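Local atomic coordinates of peptidylprolyl Isomerase (Naegleria fowleri, PDB entry 6MKE), a protein that probably catalyses the cis-trans isomerisation of peptide bonds before proline, as an FKBP-type isomerase, and binds the immunosuppressant FK506 (8-deethyl-8-[but-3-enyl]-ascomycin). Residues K91-I96 / T116-I121; D19-K24 / P97-Y102. All coordinates share one frame; numbering follows the deposited sequence.

Contact 1: K91-I96 / T116-I121. With FK5 (8-deethyl-8-[but-3-enyl]-ascomycin), chain E.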
loop_
_atom_site.group_PDB
_atom_site.type_symbol
_atom_site.label_atom_id
_atom_site.label_comp_id
_atom_site.label_asym_id
_atom_site.label_seq_id
_atom_site.Cartn_x
_atom_site.Cartn_y
_atom_site.Cartn_z
ATOM N N LYS A 91 6.030 9.019 1.290
ATOM C CA LYS A 91 5.516 8.471 0.043
ATOM C C LYS A 91 6.417 7.313 -0.354
ATOM O O LYS A 91 7.625 7.499 -0.531
ATOM C CB LYS A 91 5.473 9.528 -1.062
ATOM C CG LYS A 91 4.810 9.039 -2.339
ATOM C CD LYS A 91 4.714 10.137 -3.381
ATOM C CE LYS A 91 3.980 9.647 -4.616
ATOM N NZ LYS A 91 3.803 10.718 -5.640
ATOM N N SER A 92 5.834 6.124 -0.486
ATOM C CA SER A 92 6.605 4.925 -0.768
ATOM C C SER A 92 5.948 4.106 -1.871
ATOM O O SER A 92 4.771 4.281 -2.204
ATOM C CB SER A 92 6.786 4.060 0.489
ATOM O OG SER A 92 7.608 4.714 1.444
ATOM N N TYR A 93 6.749 3.200 -2.424
ATOM C CA TYR A 93 6.380 2.334 -3.536
ATOM C C TYR A 93 6.456 0.901 -3.032
ATOM O O TYR A 93 7.513 0.464 -2.570
ATOM C CB TYR A 93 7.333 2.576 -4.711
ATOM C CG TYR A 93 7.089 1.813 -5.990
ATOM C CD1 TYR A 93 5.916 1.974 -6.714
ATOM C CD2 TYR A 93 8.074 0.982 -6.515
ATOM C CE1 TYR A 93 5.712 1.292 -7.902
ATOM C CE2 TYR A 93 7.881 0.298 -7.697
ATOM C CZ TYR A 93 6.701 0.457 -8.389
ATOM O OH TYR A 93 6.511 -0.220 -9.575
ATOM N N PHE A 94 5.344 0.180 -3.090
ATOM C CA PHE A 94 5.254 -1.145 -2.492
ATOM C C PHE A 94 5.166 -2.224 -3.564
ATOM O O PHE A 94 4.478 -2.055 -4.576
ATOM C CB PHE A 94 4.039 -1.247 -1.561
ATOM C CG PHE A 94 4.182 -0.468 -0.281
ATOM C CD1 PHE A 94 4.635 -1.083 0.875
ATOM C CD2 PHE A 94 3.864 0.879 -0.233
ATOM C CE1 PHE A 94 4.771 -0.371 2.055
ATOM C CE2 PHE A 94 3.996 1.598 0.947
ATOM C CZ PHE A 94 4.450 0.972 2.088
ATOM N N GLU A 95 5.867 -3.332 -3.336
ATOM C CA GLU A 95 5.695 -4.557 -4.111
ATOM C C GLU A 95 5.005 -5.567 -3.204
ATOM O O GLU A 95 5.587 -6.014 -2.210
ATOM C CB GLU A 95 7.025 -5.101 -4.627
ATOM C CG GLU A 95 6.862 -6.319 -5.536
ATOM C CD GLU A 95 8.146 -6.710 -6.249
ATOM O OE1 GLU A 95 8.690 -7.794 -5.947
ATOM O OE2 GLU A 95 8.607 -5.937 -7.117
ATOM N N ILE A 96 3.771 -5.918 -3.547
ATOM C CA ILE A 96 2.908 -6.753 -2.720
ATOM C C ILE A 96 2.676 -8.068 -3.462
ATOM O O ILE A 96 1.967 -8.085 -4.479
ATOM C CB ILE A 96 1.580 -6.052 -2.409
ATOM C CG1 ILE A 96 1.825 -4.716 -1.697
ATOM C CG2 ILE A 96 0.678 -6.954 -1.573
ATOM C CD1 ILE A 96 0.547 -4.053 -1.207
ATOM N N THR A 116 1.027 -10.215 -8.475
ATOM C CA THR A 116 1.766 -9.243 -7.685
ATOM C C THR A 116 1.210 -7.854 -7.966
ATOM O O THR A 116 0.925 -7.507 -9.115
ATOM C CB THR A 116 3.255 -9.289 -8.031
ATOM O OG1 THR A 116 3.769 -10.602 -7.780
ATOM C CG2 THR A 116 4.034 -8.273 -7.202
ATOM N N LEU A 117 1.033 -7.062 -6.914
ATOM C CA LEU A 117 0.514 -5.711 -7.042
ATOM C C LEU A 117 1.583 -4.707 -6.639
ATOM O O LEU A 117 2.279 -4.892 -5.635
ATOM C CB LEU A 117 -0.738 -5.513 -6.185
ATOM C CG LEU A 117 -1.916 -6.440 -6.490
ATOM C CD1 LEU A 117 -3.132 -6.053 -5.652
ATOM C CD2 LEU A 117 -2.245 -6.432 -7.978
ATOM N N MET A 118 1.717 -3.653 -7.436
ATOM C CA MET A 118 2.583 -2.529 -7.126
ATOM C C MET A 118 1.706 -1.357 -6.713
ATOM O O MET A 118 0.750 -1.019 -7.416
ATOM C CB MET A 118 3.452 -2.151 -8.328
ATOM C CG MET A 118 4.128 -3.328 -9.015
ATOM S SD MET A 118 5.283 -4.238 -7.967
ATOM C CE MET A 118 6.469 -2.955 -7.574
ATOM N N PHE A 119 2.018 -0.753 -5.567
ATOM C CA PHE A 119 1.251 0.373 -5.053
ATOM C C PHE A 119 2.176 1.526 -4.699
ATOM O O PHE A 119 3.173 1.340 -3.997
ATOM C CB PHE A 119 0.442 -0.010 -3.807
ATOM C CG PHE A 119 -0.842 -0.722 -4.107
ATOM C CD1 PHE A 119 -1.959 -0.017 -4.519
ATOM C CD2 PHE A 119 -0.942 -2.092 -3.945
ATOM C CE1 PHE A 119 -3.145 -0.668 -4.784
ATOM C CE2 PHE A 119 -2.130 -2.750 -4.200
ATOM C CZ PHE A 119 -3.232 -2.038 -4.622
ATOM N N GLU A 120 1.829 2.711 -5.181
ATOM C CA GLU A 120 2.469 3.955 -4.775
ATOM C C GLU A 120 1.546 4.623 -3.760
ATOM O O GLU A 120 0.467 5.099 -4.119
ATOM C CB GLU A 120 2.720 4.842 -5.991
ATOM C CG GLU A 120 3.511 6.097 -5.721
ATOM C CD GLU A 120 3.783 6.870 -6.994
ATOM O OE1 GLU A 120 4.558 6.372 -7.841
ATOM O OE2 GLU A 120 3.198 7.961 -7.160
ATOM N N ILE A 121 1.955 4.634 -2.489
ATOM C CA ILE A 121 1.123 5.119 -1.393
ATOM C C ILE A 121 1.789 6.321 -0.736
ATOM O O ILE A 121 2.999 6.311 -0.483
ATOM C CB ILE A 121 0.872 4.011 -0.348
ATOM C CG1 ILE A 121 0.325 2.747 -1.018
ATOM C CG2 ILE A 121 -0.077 4.495 0.736
ATOM C CD1 ILE A 121 0.241 1.558 -0.080
HETATM C C1 FK5 E . -7.971 -3.144 -0.780
HETATM C C2 FK5 E . -6.895 -2.486 -1.641
HETATM C C3 FK5 E . -5.966 -1.603 -0.808
HETATM C C4 FK5 E . -6.637 -0.275 -0.469
HETATM C C5 FK5 E . -7.116 0.433 -1.722
HETATM C C6 FK5 E . -8.048 -0.452 -2.520
HETATM C C8 FK5 E . -7.178 -2.228 -4.026
HETATM C C9 FK5 E . -7.576 -1.401 -5.255
HETATM C C10 FK5 E . -8.939 -1.653 -5.933
HETATM C C11 FK5 E . -9.443 -3.089 -5.707
HETATM C C12 FK5 E . -10.947 -3.171 -5.978
HETATM C C13 FK5 E . -11.723 -2.110 -5.229
HETATM C C14 FK5 E . -11.149 -0.736 -5.548
HETATM C C15 FK5 E . -11.783 0.414 -4.783
HETATM C C16 FK5 E . -11.946 0.179 -3.292
HETATM C C17 FK5 E . -12.330 1.422 -2.476
HETATM C C18 FK5 E . -13.848 1.650 -2.478
HETATM C C19 FK5 E . -14.646 0.709 -1.609
HETATM C C20 FK5 E . -15.073 -0.460 -2.071
HETATM C C21 FK5 E . -15.779 -1.547 -1.297
HETATM C C22 FK5 E . -14.722 -2.578 -0.898
HETATM C C23 FK5 E . -13.910 -2.230 0.332
HETATM C C24 FK5 E . -12.601 -3.004 0.491
HETATM C C25 FK5 E . -11.449 -2.497 -0.388
HETATM C C26 FK5 E . -10.271 -3.490 -0.373
HETATM C C27 FK5 E . -10.622 -4.881 -0.853
HETATM C C28 FK5 E . -10.541 -5.917 -0.026
HETATM C C29 FK5 E . -10.932 -7.338 -0.284
HETATM C C30 FK5 E . -9.873 -8.309 0.271
HETATM C C31 FK5 E . -10.241 -9.764 0.048
HETATM C C32 FK5 E . -11.569 -10.046 0.735
HETATM C C33 FK5 E . -12.651 -9.132 0.193
HETATM C C34 FK5 E . -12.285 -7.661 0.374
HETATM C C35 FK5 E . -8.688 -4.106 -6.559
HETATM C C36 FK5 E . -11.619 2.666 -3.002
HETATM C C37 FK5 E . -14.862 1.172 -0.197
HETATM C C38 FK5 E . -16.882 -2.182 -2.166
HETATM C C39 FK5 E . -17.781 -3.084 -1.383
HETATM C C40 FK5 E . -18.703 -2.703 -0.556
HETATM C C41 FK5 E . -10.998 -1.099 0.031
HETATM C C42 FK5 E . -11.068 -4.991 -2.282
HETATM C C43 FK5 E . -13.819 -3.230 -5.007
HETATM C C44 FK5 E . -13.050 1.768 -6.286
HETATM C C45 FK5 E . -8.419 -11.272 -0.292
HETATM N N7 FK5 E . -7.409 -1.741 -2.796
HETATM O O1 FK5 E . -9.229 -2.907 -1.193
HETATM O O2 FK5 E . -7.712 -3.811 0.180
HETATM O O3 FK5 E . -6.633 -3.306 -4.231
HETATM O O4 FK5 E . -6.811 -0.553 -5.672
HETATM O O5 FK5 E . -9.751 -0.729 -5.233
HETATM O O6 FK5 E . -9.061 -1.336 -7.280
HETATM O O7 FK5 E . -13.100 -2.159 -5.602
HETATM O O8 FK5 E . -13.053 0.672 -5.381
HETATM O O9 FK5 E . -14.524 -3.601 -1.517
HETATM O O10 FK5 E . -12.193 -2.940 1.859
HETATM O O11 FK5 E . -9.275 -10.631 0.642
HETATM O O12 FK5 E . -11.944 -11.414 0.562
HETATM O O HOH W 1 3.295 10.254 -7.945
#
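Ser92, Phe94 and Ile96 pair with Ile121, Phe119 and Leu117 as hydrogen-bonded pairs of two antiparallel strands, whose axes approach to 4.6 Å, their N-to-C directions 167° apart. Each pair exchanges two backbone bonds, from Ser92 N to Ile121 O at 2.8 Å down to Leu117 N to Ile96 O, also 2.8 Å. On the buried face, the Ile121 methyl CD1 reaches Phe94 CD2 (3.7 Å), the two side chains meeting nearly at right angles, while Ile96 CD1 touches Phe119 CD2. Trp79 packs edge-to-face with Phe119, whose far rim, at CZ, lies 3.7 Å from the ligand's O3. The other face carries Tyr93, Glu95, Met118 and Glu120. Met118 is bent at chi2 and chi3 (-62° and -61°), which folds its CE back to within 3.4 Å of Tyr93 OH and leaves SD 3.6 Å from Glu95 CG. At the start of strand 91-96, the extended Lys91 chain carries NZ to Glu120 OE2, a salt bridge of 3.2 Å in the conformer described. The chemistry thus divides by face: hydrocarbon packing joins the strands on the ligand side, whereas the opposite side has Met118 laid between Tyr93 and Glu95, with an ion pair at one end.

Contact 2: D19-K24 / P97-Y102. With FK5 (8-deethyl-8-[but-3-enyl]-ascomycin), chain E.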
loop_
_atom_site.group_PDB
_atom_site.type_symbol
_atom_site.label_atom_id
_atom_site.label_comp_id
_atom_site.label_asym_id
_atom_site.label_seq_id
_atom_site.Cartn_x
_atom_site.Cartn_y
_atom_site.Cartn_z
ATOM N N ASP A 19 9.891 -12.791 5.496
ATOM C CA ASP A 19 10.330 -13.493 4.295
ATOM C C ASP A 19 10.895 -12.558 3.232
ATOM O O ASP A 19 11.292 -13.034 2.162
ATOM C CB ASP A 19 9.176 -14.318 3.712
ATOM C CG ASP A 19 7.930 -13.487 3.438
ATOM O OD1 ASP A 19 8.033 -12.247 3.336
ATOM O OD2 ASP A 19 6.837 -14.083 3.325
ATOM N N GLN A 20 10.926 -11.250 3.499
ATOM C CA GLN A 20 11.476 -10.210 2.632
ATOM C C GLN A 20 10.716 -10.040 1.323
ATOM O O GLN A 20 11.176 -9.299 0.443
ATOM C CB GLN A 20 12.956 -10.454 2.316
ATOM C CG GLN A 20 13.855 -10.515 3.536
ATOM C CD GLN A 20 15.303 -10.760 3.169
ATOM O OE1 GLN A 20 15.845 -11.834 3.428
ATOM N NE2 GLN A 20 15.939 -9.763 2.563
ATOM N N ARG A 21 9.565 -10.690 1.158
ATOM C CA ARG A 21 8.847 -10.605 -0.109
ATOM C C ARG A 21 7.921 -9.397 -0.188
ATOM O O ARG A 21 7.688 -8.876 -1.286
ATOM C CB ARG A 21 8.065 -11.899 -0.352
ATOM C CG ARG A 21 8.979 -13.094 -0.597
ATOM C CD ARG A 21 8.219 -14.328 -1.045
ATOM N NE ARG A 21 7.259 -14.781 -0.045
ATOM C CZ ARG A 21 5.940 -14.724 -0.196
ATOM N NH1 ARG A 21 5.418 -14.241 -1.316
ATOM N NH2 ARG A 21 5.143 -15.161 0.771
ATOM N N LEU A 22 7.392 -8.937 0.941
ATOM C CA LEU A 22 6.701 -7.657 1.007
ATOM C C LEU A 22 7.743 -6.577 1.270
ATOM O O LEU A 22 8.425 -6.608 2.299
ATOM C CB LEU A 22 5.635 -7.669 2.102
ATOM C CG LEU A 22 4.739 -6.439 2.257
ATOM C CD1 LEU A 22 3.866 -6.247 1.032
ATOM C CD2 LEU A 22 3.888 -6.560 3.519
ATOM N N LYS A 23 7.880 -5.637 0.338
ATOM C CA LYS A 23 8.961 -4.666 0.426
ATOM C C LYS A 23 8.497 -3.332 -0.134
ATOM O O LYS A 23 7.493 -3.249 -0.847
ATOM C CB LYS A 23 10.206 -5.163 -0.314
ATOM C CG LYS A 23 9.951 -5.514 -1.766
ATOM C CD LYS A 23 11.037 -6.424 -2.318
ATOM C CE LYS A 23 10.881 -6.602 -3.818
ATOM N NZ LYS A 23 11.732 -7.699 -4.345
ATOM N N LYS A 24 9.246 -2.278 0.198
ATOM C CA LYS A 24 8.888 -0.936 -0.233
ATOM C C LYS A 24 10.133 -0.144 -0.610
ATOM O O LYS A 24 11.248 -0.431 -0.164
ATOM C CB LYS A 24 8.095 -0.178 0.844
ATOM C CG LYS A 24 8.930 0.314 2.008
ATOM C CD LYS A 24 8.118 1.223 2.922
ATOM C CE LYS A 24 8.955 1.703 4.099
ATOM N NZ LYS A 24 8.187 2.579 5.022
ATOM N N PRO A 97 3.236 -9.185 -2.998
ATOM C CA PRO A 97 2.970 -10.469 -3.654
ATOM C C PRO A 97 1.508 -10.863 -3.521
ATOM O O PRO A 97 0.759 -10.323 -2.703
ATOM C CB PRO A 97 3.883 -11.454 -2.907
ATOM C CG PRO A 97 4.899 -10.600 -2.217
ATOM C CD PRO A 97 4.205 -9.315 -1.898
ATOM N N SER A 98 1.110 -11.832 -4.350
ATOM C CA SER A 98 -0.282 -12.270 -4.373
ATOM C C SER A 98 -0.737 -12.771 -3.007
ATOM O O SER A 98 -1.862 -12.488 -2.582
ATOM C CB SER A 98 -0.472 -13.358 -5.431
ATOM O OG SER A 98 0.320 -14.497 -5.139
ATOM N N ASP A 99 0.119 -13.514 -2.297
ATOM C CA ASP A 99 -0.314 -13.999 -0.988
ATOM C C ASP A 99 -0.349 -12.900 0.069
ATOM O O ASP A 99 -0.751 -13.177 1.205
ATOM C CB ASP A 99 0.565 -15.166 -0.517
ATOM C CG ASP A 99 2.029 -14.800 -0.400
ATOM O OD1 ASP A 99 2.528 -14.048 -1.261
ATOM O OD2 ASP A 99 2.682 -15.276 0.555
ATOM N N TYR A 100 0.054 -11.677 -0.271
ATOM C CA TYR A 100 -0.193 -10.499 0.551
ATOM C C TYR A 100 -1.293 -9.620 -0.027
ATOM O O TYR A 100 -1.506 -8.503 0.456
ATOM C CB TYR A 100 1.091 -9.685 0.719
ATOM C CG TYR A 100 2.095 -10.324 1.647
ATOM C CD1 TYR A 100 2.139 -9.980 2.993
ATOM C CD2 TYR A 100 2.994 -11.277 1.181
ATOM C CE1 TYR A 100 3.054 -10.565 3.848
ATOM C CE2 TYR A 100 3.915 -11.867 2.033
ATOM C CZ TYR A 100 3.936 -11.506 3.364
ATOM O OH TYR A 100 4.844 -12.086 4.216
ATOM N N ALA A 101 -1.996 -10.105 -1.050
ATOM C CA ALA A 101 -3.039 -9.337 -1.712
ATOM C C ALA A 101 -4.291 -10.186 -1.895
ATOM O O ALA A 101 -4.915 -10.602 -0.913
ATOM C CB ALA A 101 -2.535 -8.812 -3.058
ATOM N N TYR A 102 -4.665 -10.457 -3.143
ATOM C CA TYR A 102 -5.872 -11.218 -3.440
ATOM C C TYR A 102 -5.600 -12.685 -3.738
ATOM O O TYR A 102 -6.541 -13.420 -4.054
ATOM C CB TYR A 102 -6.621 -10.571 -4.607
ATOM C CG TYR A 102 -7.009 -9.140 -4.316
ATOM C CD1 TYR A 102 -6.257 -8.082 -4.806
ATOM C CD2 TYR A 102 -8.111 -8.848 -3.524
ATOM C CE1 TYR A 102 -6.600 -6.772 -4.532
ATOM C CE2 TYR A 102 -8.463 -7.540 -3.240
ATOM C CZ TYR A 102 -7.702 -6.504 -3.748
ATOM O OH TYR A 102 -8.043 -5.199 -3.469
HETATM C C1 FK5 E . -7.971 -3.144 -0.780
HETATM C C2 FK5 E . -6.895 -2.486 -1.641
HETATM C C3 FK5 E . -5.966 -1.603 -0.808
HETATM C C4 FK5 E . -6.637 -0.275 -0.469
HETATM C C5 FK5 E . -7.116 0.433 -1.722
HETATM C C6 FK5 E . -8.048 -0.452 -2.520
HETATM C C8 FK5 E . -7.178 -2.228 -4.026
HETATM C C9 FK5 E . -7.576 -1.401 -5.255
HETATM C C10 FK5 E . -8.939 -1.653 -5.933
HETATM C C11 FK5 E . -9.443 -3.089 -5.707
HETATM C C12 FK5 E . -10.947 -3.171 -5.978
HETATM C C13 FK5 E . -11.723 -2.110 -5.229
HETATM C C14 FK5 E . -11.149 -0.736 -5.548
HETATM C C15 FK5 E . -11.783 0.414 -4.783
HETATM C C16 FK5 E . -11.946 0.179 -3.292
HETATM C C17 FK5 E . -12.330 1.422 -2.476
HETATM C C18 FK5 E . -13.848 1.650 -2.478
HETATM C C19 FK5 E . -14.646 0.709 -1.609
HETATM C C20 FK5 E . -15.073 -0.460 -2.071
HETATM C C21 FK5 E . -15.779 -1.547 -1.297
HETATM C C22 FK5 E . -14.722 -2.578 -0.898
HETATM C C23 FK5 E . -13.910 -2.230 0.332
HETATM C C24 FK5 E . -12.601 -3.004 0.491
HETATM C C25 FK5 E . -11.449 -2.497 -0.388
HETATM C C26 FK5 E . -10.271 -3.490 -0.373
HETATM C C27 FK5 E . -10.622 -4.881 -0.853
HETATM C C28 FK5 E . -10.541 -5.917 -0.026
HETATM C C29 FK5 E . -10.932 -7.338 -0.284
HETATM C C30 FK5 E . -9.873 -8.309 0.271
HETATM C C31 FK5 E . -10.241 -9.764 0.048
HETATM C C32 FK5 E . -11.569 -10.046 0.735
HETATM C C33 FK5 E . -12.651 -9.132 0.193
HETATM C C34 FK5 E . -12.285 -7.661 0.374
HETATM C C35 FK5 E . -8.688 -4.106 -6.559
HETATM C C36 FK5 E . -11.619 2.666 -3.002
HETATM C C37 FK5 E . -14.862 1.172 -0.197
HETATM C C38 FK5 E . -16.882 -2.182 -2.166
HETATM C C39 FK5 E . -17.781 -3.084 -1.383
HETATM C C40 FK5 E . -18.703 -2.703 -0.556
HETATM C C41 FK5 E . -10.998 -1.099 0.031
HETATM C C42 FK5 E . -11.068 -4.991 -2.282
HETATM C C43 FK5 E . -13.819 -3.230 -5.007
HETATM C C44 FK5 E . -13.050 1.768 -6.286
HETATM C C45 FK5 E . -8.419 -11.272 -0.292
HETATM N N7 FK5 E . -7.409 -1.741 -2.796
HETATM O O1 FK5 E . -9.229 -2.907 -1.193
HETATM O O2 FK5 E . -7.712 -3.811 0.180
HETATM O O3 FK5 E . -6.633 -3.306 -4.231
HETATM O O4 FK5 E . -6.811 -0.553 -5.672
HETATM O O5 FK5 E . -9.751 -0.729 -5.233
HETATM O O6 FK5 E . -9.061 -1.336 -7.280
HETATM O O7 FK5 E . -13.100 -2.159 -5.602
HETATM O O8 FK5 E . -13.053 0.672 -5.381
HETATM O O9 FK5 E . -14.524 -3.601 -1.517
HETATM O O10 FK5 E . -12.193 -2.940 1.859
HETATM O O11 FK5 E . -9.275 -10.631 0.642
HETATM O O12 FK5 E . -11.944 -11.414 0.562
#
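Asp19 meets Tyr100 through its carboxylate: Tyr100 OH donates to Asp19 OD2 at 3.0 Å, reaching it on the syn side but 28° out of the carboxylate plane. The other oxygen, Asp19 OD1, turns back to accept from Arg21 N at 3.1 Å, closing an Asx turn, and also bonds Ser17. With chi1 at 55°, CG sits between the backbone N and the carbonyl carbon, a position that lets the carboxylate serve both its own turn and the tyrosine. Arg21 faces Asp99 with its guanidinium nearly coplanar with the carboxylate (17°). Arg21 NH1 donates to Asp99 OD1 at 2.9 Å, a bond that with the near-coplanarity should restrain both flat groups from turning; NH2 also bonds OD2, at a doubtfully short length. NH2 makes a weak bond to Asp19 OD2 as well, linking the two acids through one cation, which probably eases their mutual repulsion. The Arg21 carbonyl O rests 3.4 Å from Pro97 CG. Leu22 then lays CB over the centre of the Tyr100 ring, a CH-pi contact 4.2 Å from the centroid, and CD2 approaches Tyr100 CD1 at 3.9 Å. The salt-bridge network of Asp19, Arg21 and Asp99 thereby joins the turn before strand 23-26 to the 3-10 segment 98-100, which leads into Tyr102, whose OH hydrogen-bonds FK5 O3 in the ligand pocket of this FKBP fold.

In the fold
Contact 1 and contact 2 have centres about 10 Å apart, and strand 91-96 of contact 1 runs directly into Pro97 of contact 2. Along the chain their segments alternate, in the order 19-24, 91-96, 97-102, 116-121. Both reach one antiparallel sheet, contact 1 through strands 91-96 and 117-126 and contact 2 through the start of strand 23-26, which neighbours 91-96. They meet where Leu22 CD1 packs on Glu95 O, and helix 77-84 touches side chains from both, Trp79 on contact 1 and Leu81 on contact 2. Each also reaches FK5, through Phe119 and Tyr102 respectively, so the sheet and the loop between strands 91-96 and 117-126 supply parts of the same FKBP pocket, which Asp57, Glu74 and Ile76 help to complete.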